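Local coordinates for hepatocyte growth factor-regulated tyrosine kinase substrate (Drosophila melanogaster, PDB 1DVP), which helps endosomal membranes fold inward into multivesicular bodies, binding ubiquitin and promoting degradation of activated tyrosine kinase receptors, at residues K194-P199 against V207-G212; V169-T174 against G184-G189. All coordinates share one frame; numbering follows the deposited sequence.

Contact 1: residues K194-P199 against V207-G212; sequences KQCPLP and VRVCDG. With ZN (zinc ion), chain C.
Leu198 and Val207 meet obliquely through their methyl groups, CD1 of the leucine lying 3.7 Å from CG2 of the valine, just past the paired residues of the FYVE zinc finger's antiparallel hairpin. Val209 follows on the same face as Val207. The sulfur of Cys196 rests against both of its methyls, CG1 and CG2, each 4.1 Å from SG; it binds no zinc here and serves as a small apolar group. From helix 211-219, Phe214 packs on Val209, and Leu217 on Cys196 and Leu198, so apolar side chains suit this face. Cys196 and Val207 form a hydrogen-bonded pair: Val207 N bonds to Cys196 O at 2.9 Å and Cys196 N to Val207 O at 3.1 Å. At the other end the Lys194 chain, extended from CB to CE and bent at its last torsion (chi4 120°), crosses Asp211 at about a right angle. Its NZ lies 3.1 Å from Asp211 OD1, above the carboxylate plane. A water accepts from Lys194 N and lies within hydrogen-bonding reach of Val209 O and Asp211 OD1. Next to Asp211, Cys210 SG binds zinc at 2.4 Å. The salt bridge thus ties the helix start to the hairpin, and the lysine probably offsets the carboxylate's charge.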
loop_
_atom_site.group_PDB
_atom_site.type_symbol
_atom_site.label_atom_id
_atom_site.label_comp_id
_atom_site.label_asym_id
_atom_site.label_seq_id
_atom_site.Cartn_x
_atom_site.Cartn_y
_atom_site.Cartn_z
ATOM N N LYS A 194 4.547 1.793 14.916
ATOM C CA LYS A 194 5.994 2.001 14.871
ATOM C C LYS A 194 6.445 2.073 13.406
ATOM O O LYS A 194 5.746 1.662 12.474
ATOM C CB LYS A 194 6.761 0.867 15.557
ATOM C CG LYS A 194 6.449 0.652 17.079
ATOM C CD LYS A 194 7.293 -0.511 17.606
ATOM C CE LYS A 194 6.718 -1.190 18.885
ATOM N NZ LYS A 194 6.457 -2.634 18.552
ATOM N N GLN A 195 7.628 2.613 13.217
ATOM C CA GLN A 195 8.161 2.761 11.878
ATOM C C GLN A 195 9.651 2.570 11.921
ATOM O O GLN A 195 10.266 2.564 13.005
ATOM C CB GLN A 195 7.804 4.128 11.346
ATOM C CG GLN A 195 8.287 5.272 12.195
ATOM C CD GLN A 195 7.853 6.584 11.582
ATOM O OE1 GLN A 195 6.743 6.662 11.030
ATOM N NE2 GLN A 195 8.712 7.632 11.665
ATOM N N CYS A 196 10.223 2.368 10.743
ATOM C CA CYS A 196 11.653 2.166 10.575
ATOM C C CYS A 196 11.977 2.149 9.090
ATOM O O CYS A 196 11.084 2.021 8.231
ATOM C CB CYS A 196 12.137 0.872 11.243
ATOM S SG CYS A 196 11.593 -0.656 10.472
ATOM N N PRO A 197 13.269 2.329 8.764
ATOM C CA PRO A 197 13.595 2.320 7.338
ATOM C C PRO A 197 13.664 0.910 6.792
ATOM O O PRO A 197 13.759 -0.051 7.560
ATOM C CB PRO A 197 14.933 3.086 7.282
ATOM C CG PRO A 197 15.530 2.849 8.609
ATOM C CD PRO A 197 14.353 2.911 9.569
ATOM N N LEU A 198 13.545 0.761 5.475
ATOM C CA LEU A 198 13.641 -0.569 4.878
ATOM C C LEU A 198 14.576 -0.326 3.723
ATOM O O LEU A 198 14.220 -0.410 2.526
ATOM C CB LEU A 198 12.276 -1.034 4.421
ATOM C CG LEU A 198 11.283 -1.172 5.597
ATOM C CD1 LEU A 198 9.884 -1.345 5.034
ATOM C CD2 LEU A 198 11.649 -2.352 6.469
ATOM N N PRO A 199 15.821 -0.045 4.083
ATOM C CA PRO A 199 16.806 0.245 3.042
ATOM C C PRO A 199 17.009 -0.857 1.986
ATOM O O PRO A 199 17.372 -0.579 0.846
ATOM C CB PRO A 199 18.038 0.649 3.858
ATOM C CG PRO A 199 17.901 -0.195 5.129
ATOM C CD PRO A 199 16.421 -0.210 5.425
ATOM N N VAL A 207 9.283 4.202 7.583
ATOM C CA VAL A 207 7.929 4.017 7.110
ATOM C C VAL A 207 7.152 3.100 8.098
ATOM O O VAL A 207 7.739 2.409 8.930
ATOM C CB VAL A 207 7.939 3.373 5.697
ATOM C CG1 VAL A 207 8.507 4.349 4.644
ATOM C CG2 VAL A 207 8.775 2.107 5.714
ATOM N N ARG A 208 5.823 3.066 7.964
ATOM C CA ARG A 208 4.973 2.255 8.852
ATOM C C ARG A 208 5.245 0.736 8.710
ATOM O O ARG A 208 5.329 0.268 7.596
ATOM C CB ARG A 208 3.501 2.560 8.506
ATOM C CG ARG A 208 2.493 1.664 9.259
ATOM C CD ARG A 208 1.112 1.776 8.668
ATOM N NE ARG A 208 0.656 3.156 8.708
ATOM C CZ ARG A 208 0.139 3.765 9.768
ATOM N NH1 ARG A 208 0.002 3.120 10.906
ATOM N NH2 ARG A 208 -0.264 5.015 9.675
ATOM N N VAL A 209 5.441 -0.005 9.829
ATOM C CA VAL A 209 5.602 -1.455 9.797
ATOM C C VAL A 209 4.710 -2.091 10.925
ATOM O O VAL A 209 4.360 -1.433 11.891
ATOM C CB VAL A 209 7.064 -1.903 10.032
ATOM C CG1 VAL A 209 7.962 -1.495 8.849
ATOM C CG2 VAL A 209 7.637 -1.279 11.291
ATOM N N CYS A 210 4.349 -3.351 10.798
ATOM C CA CYS A 210 3.571 -4.026 11.824
ATOM C C CYS A 210 4.541 -4.508 12.946
ATOM O O CYS A 210 5.780 -4.563 12.786
ATOM C CB CYS A 210 2.821 -5.223 11.216
ATOM S SG CYS A 210 3.881 -6.588 10.885
ATOM N N ASP A 211 3.948 -4.868 14.073
ATOM C CA ASP A 211 4.701 -5.325 15.229
ATOM C C ASP A 211 5.533 -6.548 14.934
ATOM O O ASP A 211 6.668 -6.574 15.276
ATOM C CB ASP A 211 3.738 -5.552 16.412
ATOM C CG ASP A 211 3.276 -4.238 16.987
ATOM O OD1 ASP A 211 3.974 -3.261 16.743
ATOM O OD2 ASP A 211 2.253 -4.149 17.671
ATOM N N GLY A 212 4.968 -7.550 14.282
ATOM C CA GLY A 212 5.747 -8.734 13.943
ATOM C C GLY A 212 7.000 -8.410 13.131
ATOM O O GLY A 212 8.082 -8.941 13.413
HETATM ZN ZN ZN C . 4.626 -6.495 8.592
HETATM O O HOH W 1 4.300 -1.040 14.647
#

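Contact 2: residues V169-T174 against G184-G189; sequences VEFTFT and GQVFCG. With ZN (zinc ion), chain B.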
loop_
_atom_site.group_PDB
_atom_site.type_symbol
_atom_site.label_atom_id
_atom_site.label_comp_id
_atom_site.label_asym_id
_atom_site.label_seq_id
_atom_site.Cartn_x
_atom_site.Cartn_y
_atom_site.Cartn_z
ATOM N N VAL A 169 -8.863 -7.341 14.950
ATOM C CA VAL A 169 -9.988 -6.423 15.192
ATOM C C VAL A 169 -10.673 -6.116 13.819
ATOM O O VAL A 169 -9.991 -6.025 12.775
ATOM C CB VAL A 169 -9.475 -5.098 15.841
ATOM C CG1 VAL A 169 -8.547 -4.406 14.851
ATOM C CG2 VAL A 169 -10.610 -4.214 16.291
ATOM N N GLU A 170 -11.985 -5.916 13.815
ATOM C CA GLU A 170 -12.681 -5.647 12.552
ATOM C C GLU A 170 -12.534 -4.195 12.188
ATOM O O GLU A 170 -12.792 -3.314 13.028
ATOM C CB GLU A 170 -14.171 -5.996 12.638
ATOM C CG GLU A 170 -14.452 -7.424 12.874
ATOM C CD GLU A 170 -15.945 -7.759 12.847
ATOM O OE1 GLU A 170 -16.809 -6.919 13.143
ATOM O OE2 GLU A 170 -16.274 -8.918 12.533
ATOM N N PHE A 171 -12.116 -3.935 10.937
ATOM C CA PHE A 171 -11.956 -2.558 10.526
ATOM C C PHE A 171 -13.327 -1.917 10.464
ATOM O O PHE A 171 -14.279 -2.570 10.133
ATOM C CB PHE A 171 -11.310 -2.461 9.120
ATOM C CG PHE A 171 -9.863 -2.928 9.074
ATOM C CD1 PHE A 171 -9.481 -3.937 8.212
ATOM C CD2 PHE A 171 -8.909 -2.351 9.931
ATOM C CE1 PHE A 171 -8.197 -4.389 8.180
ATOM C CE2 PHE A 171 -7.618 -2.789 9.912
ATOM C CZ PHE A 171 -7.231 -3.815 9.041
ATOM N N THR A 172 -13.399 -0.627 10.776
ATOM C CA THR A 172 -14.625 0.165 10.678
ATOM C C THR A 172 -14.268 1.337 9.781
ATOM O O THR A 172 -13.178 1.384 9.255
ATOM C CB THR A 172 -15.082 0.710 12.059
ATOM O OG1 THR A 172 -14.054 1.554 12.628
ATOM C CG2 THR A 172 -15.340 -0.493 13.019
ATOM N N PHE A 173 -15.168 2.287 9.602
ATOM C CA PHE A 173 -14.824 3.453 8.795
ATOM C C PHE A 173 -13.894 4.361 9.579
ATOM O O PHE A 173 -13.128 5.131 9.014
ATOM C CB PHE A 173 -16.071 4.202 8.362
ATOM C CG PHE A 173 -16.830 3.486 7.340
ATOM C CD1 PHE A 173 -17.988 2.768 7.677
ATOM C CD2 PHE A 173 -16.366 3.462 6.004
ATOM C CE1 PHE A 173 -18.687 2.019 6.686
ATOM C CE2 PHE A 173 -17.077 2.711 5.009
ATOM C CZ PHE A 173 -18.227 2.000 5.363
ATOM N N THR A 174 -13.935 4.251 10.886
ATOM C CA THR A 174 -13.027 5.051 11.722
ATOM C C THR A 174 -11.717 4.295 12.125
ATOM O O THR A 174 -10.667 4.893 12.256
ATOM C CB THR A 174 -13.791 5.515 12.983
ATOM O OG1 THR A 174 -14.872 6.343 12.556
ATOM C CG2 THR A 174 -12.845 6.288 13.966
ATOM N N GLY A 184 3.479 -6.188 3.640
ATOM C CA GLY A 184 2.335 -5.926 2.759
ATOM C C GLY A 184 0.945 -6.254 3.312
ATOM O O GLY A 184 -0.042 -6.028 2.630
ATOM N N GLN A 185 0.847 -6.812 4.526
ATOM C CA GLN A 185 -0.494 -7.103 5.095
ATOM C C GLN A 185 -1.155 -5.819 5.596
ATOM O O GLN A 185 -0.449 -4.795 5.740
ATOM C CB GLN A 185 -0.388 -8.079 6.282
ATOM C CG GLN A 185 -0.401 -9.524 5.784
ATOM C CD GLN A 185 -1.789 -9.895 5.267
ATOM O OE1 GLN A 185 -2.821 -9.145 5.424
ATOM N NE2 GLN A 185 -1.855 -11.033 4.677
ATOM N N VAL A 186 -2.469 -5.900 5.896
ATOM C CA VAL A 186 -3.249 -4.751 6.401
ATOM C C VAL A 186 -3.402 -5.042 7.881
ATOM O O VAL A 186 -3.545 -6.212 8.249
ATOM C CB VAL A 186 -4.688 -4.586 5.785
ATOM C CG1 VAL A 186 -4.583 -4.018 4.343
ATOM C CG2 VAL A 186 -5.387 -5.912 5.752
ATOM N N PHE A 187 -3.324 -3.968 8.666
ATOM C CA PHE A 187 -3.404 -3.952 10.123
ATOM C C PHE A 187 -4.113 -2.671 10.576
ATOM O O PHE A 187 -4.252 -1.691 9.786
ATOM C CB PHE A 187 -1.983 -3.892 10.735
ATOM C CG PHE A 187 -1.049 -4.987 10.260
ATOM C CD1 PHE A 187 -0.406 -4.929 9.014
ATOM C CD2 PHE A 187 -0.780 -6.074 11.087
ATOM C CE1 PHE A 187 0.493 -5.939 8.594
ATOM C CE2 PHE A 187 0.089 -7.078 10.695
ATOM C CZ PHE A 187 0.742 -7.013 9.421
ATOM N N CYS A 188 -4.534 -2.685 11.844
ATOM C CA CYS A 188 -5.141 -1.530 12.470
ATOM C C CYS A 188 -3.937 -0.593 12.815
ATOM O O CYS A 188 -2.780 -0.968 12.713
ATOM C CB CYS A 188 -5.874 -1.907 13.768
ATOM S SG CYS A 188 -4.773 -2.551 15.065
ATOM N N GLY A 189 -4.247 0.645 13.140
ATOM C CA GLY A 189 -3.233 1.633 13.464
ATOM C C GLY A 189 -2.440 1.237 14.724
ATOM O O GLY A 189 -1.236 1.434 14.747
HETATM ZN ZN ZN B . -4.408 -4.740 15.112
#
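Cys188 SG binds a zinc ion at 2.2 Å, and Cys164, Cys167 and Cys191 complete this four-cysteine site of the FYVE zinc finger. The loop 169-174 lies against the strand that leads into Cys188, and no hydrogen bond joins the two segments; apolar side chains and a ring edge against the backbone make the contact. Val169 points toward 184-189; its CG1 sits between the backbone N and the carbonyl carbon (chi1 63°), which brings this methyl within 3.8 Å of Cys188 CB and makes it an apolar neighbour of the metal site. Phe171 presents its ring rim to the strand. Val186 CG2 lies 4.0 Å from CE1, near the ring plane, and at the same rim Cys188 N is 3.6 Å from CE2. A flat aromatic suits this place because its edge can follow an extended backbone, touching a valine methyl at one end and the cysteine's peptide at the other. Phe187 points away from the loop at CB, and its side chain touches Cys180 and Cys210 of the second zinc site. Farther along the loop, Asp31 of the second subunit accepts hydrogen bonds from the backbone N atoms of Phe173 and Thr174. Phe187 O approaches the Phe171 ring obliquely, 3.5 Å from CE2.

Overall arrangement
Both contacts belong to the FYVE zinc finger and each contains a zinc ligand, but of different sites: contact 1 holds Cys210, contact 2 Cys188. Their centres are 16 Å apart, and they meet where Phe187 CZ packs 3.3 Å from Cys210 CB, so the strand behind one zinc site abuts the other. Contact 1 pairs two strands through backbone hydrogen bonds, with an apolar face turned to the C-terminal helix and a more exposed charged end. Contact 2 is the more buried of the two, yet smaller, and joins an irregular loop to a strand by van der Waals contact, with no hydrogen bond between the segments. Beyond that, its loop reaches the second subunit, which does not touch the segments of contact 1.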